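Local structure of molybdate binding protein II (Clostridium pasteurianum, 1GUT) at residues Val14-Gly19 with Ala23-Glu28. The protein binds molybdate and probably helps to store it in the cell, working as a six-chain assembly of small Mop-family subunits. Sequence-based numbering, arbitrary orientation.
Sequences VGLKKG and AEVVLE
K17 and E24 face each other as a hydrogen-bonded pair in an antiparallel beta hairpin. Each amide reaches the other's carbonyl: K17 N to E24 O at 2.9 Å, with the donor in the carbonyl plane, and E24 N to K17 O, nearly straight at 170°. G15 pairs with V26 in the same way, but here a classic beta bulge breaks the regular ladder. V14 and G15 both face V26, and V26 O takes two N-H groups, V14 N at 2.8 Å and G15 N at a longer 3.3 Å. V26 N returns a bond to G15 O. Between these pairs, the CA-H groups of L16 and V25 point at E24 O and G15 O.

The charged link is loose. K17 NZ lies 4.0 Å from E24 OE1, a long salt bridge. The lysine chain bends at its third torsion (chi3 64°), and the two side chains cross obliquely. A water fills in: it accepts from K17 NZ and donates to E24 OE1 at 2.6 Å.

Apolar contacts lie on both faces. L16 CD1 packs alongside V25 CG2 at 3.9 Å, the two side chains pointing the same way. On the face of K17 and E24, V14 CG2 meets V26 CG1, while V14 CG1 rests on E28 CB.

The hairpin joins strands 8-18 and 22-29 of the OB-like TOBE fold. A23, V25 and L27 hydrogen-bond through their backbones to strand 34-40, so 22-29 is an inner strand. Helix 41-47 packs on K18 and A23 through V44. V20 and V21 of the second subunit pack on K17 and E24, while I66 of the third subunit packs on L27.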
# COMPACT_ATOMS: atom_id res chain seq x y z
N VAL A 14 -8.78 -19.65 9.59
CA VAL A 14 -10.17 -20.10 9.69
C VAL A 14 -10.90 -20.02 8.36
O VAL A 14 -12.04 -20.50 8.23
CB VAL A 14 -10.98 -19.37 10.79
CG1 VAL A 14 -10.43 -19.70 12.16
CG2 VAL A 14 -11.00 -17.83 10.57
N GLY A 15 -10.27 -19.42 7.36
CA GLY A 15 -10.87 -19.34 6.04
C GLY A 15 -9.80 -19.23 4.97
O GLY A 15 -8.79 -18.57 5.15
N LEU A 16 -10.04 -19.87 3.84
CA LEU A 16 -9.13 -19.83 2.69
C LEU A 16 -9.95 -19.96 1.43
O LEU A 16 -10.71 -20.92 1.28
CB LEU A 16 -8.09 -20.95 2.78
CG LEU A 16 -7.08 -21.08 1.64
CD1 LEU A 16 -6.23 -19.83 1.51
CD2 LEU A 16 -6.20 -22.29 1.92
N LYS A 17 -9.84 -18.98 0.53
CA LYS A 17 -10.56 -19.02 -0.74
C LYS A 17 -9.54 -18.72 -1.82
O LYS A 17 -8.93 -17.66 -1.82
CB LYS A 17 -11.70 -18.00 -0.74
CG LYS A 17 -12.51 -17.96 -2.03
CD LYS A 17 -13.81 -17.16 -1.87
CE LYS A 17 -13.56 -15.67 -1.56
NZ LYS A 17 -14.84 -14.86 -1.45
N LYS A 18 -9.34 -19.65 -2.73
CA LYS A 18 -8.35 -19.51 -3.77
C LYS A 18 -8.95 -18.97 -5.05
O LYS A 18 -10.00 -19.41 -5.49
CB LYS A 18 -7.74 -20.88 -4.08
CG LYS A 18 -6.93 -21.43 -2.94
CD LYS A 18 -6.37 -22.83 -3.22
CE LYS A 18 -5.59 -23.34 -2.00
NZ LYS A 18 -4.95 -24.68 -2.23
N GLY A 19 -8.26 -18.01 -5.63
CA GLY A 19 -8.64 -17.48 -6.92
C GLY A 19 -7.64 -17.97 -7.95
O GLY A 19 -6.97 -18.98 -7.75
N ALA A 23 -5.35 -15.22 -3.42
CA ALA A 23 -6.08 -16.04 -2.47
C ALA A 23 -6.36 -15.21 -1.25
O ALA A 23 -5.56 -14.37 -0.87
CB ALA A 23 -5.26 -17.28 -2.06
N GLU A 24 -7.52 -15.46 -0.66
CA GLU A 24 -7.96 -14.77 0.53
C GLU A 24 -7.79 -15.70 1.72
O GLU A 24 -8.31 -16.81 1.73
CB GLU A 24 -9.43 -14.35 0.40
CG GLU A 24 -9.93 -13.54 1.60
CD GLU A 24 -11.41 -13.27 1.53
OE1 GLU A 24 -11.89 -12.93 0.44
OE2 GLU A 24 -12.11 -13.38 2.55
N VAL A 25 -7.02 -15.26 2.70
CA VAL A 25 -6.74 -16.02 3.91
C VAL A 25 -7.34 -15.26 5.09
O VAL A 25 -7.07 -14.06 5.26
CB VAL A 25 -5.19 -16.12 4.11
CG1 VAL A 25 -4.84 -17.03 5.32
CG2 VAL A 25 -4.51 -16.61 2.84
N VAL A 26 -8.12 -15.94 5.93
CA VAL A 26 -8.70 -15.31 7.12
C VAL A 26 -8.11 -15.98 8.35
O VAL A 26 -8.14 -17.22 8.45
CB VAL A 26 -10.25 -15.42 7.13
CG1 VAL A 26 -10.85 -14.69 8.31
CG2 VAL A 26 -10.82 -14.84 5.83
N LEU A 27 -7.55 -15.18 9.24
CA LEU A 27 -6.93 -15.67 10.45
C LEU A 27 -7.68 -15.19 11.67
O LEU A 27 -8.06 -14.02 11.76
CB LEU A 27 -5.51 -15.10 10.60
CG LEU A 27 -4.42 -15.27 9.56
CD1 LEU A 27 -3.13 -14.68 10.15
CD2 LEU A 27 -4.25 -16.74 9.29
N GLU A 28 -7.86 -16.07 12.63
CA GLU A 28 -8.47 -15.68 13.90
C GLU A 28 -7.30 -15.37 14.84
O GLU A 28 -6.46 -16.24 15.08
CB GLU A 28 -9.27 -16.85 14.48
CG GLU A 28 -9.75 -16.63 15.91
CD GLU A 28 -10.02 -17.95 16.66
OE1 GLU A 28 -10.04 -19.05 16.05
OE2 GLU A 28 -10.22 -17.87 17.88
O HOH W 1 -13.77 -12.12 -1.22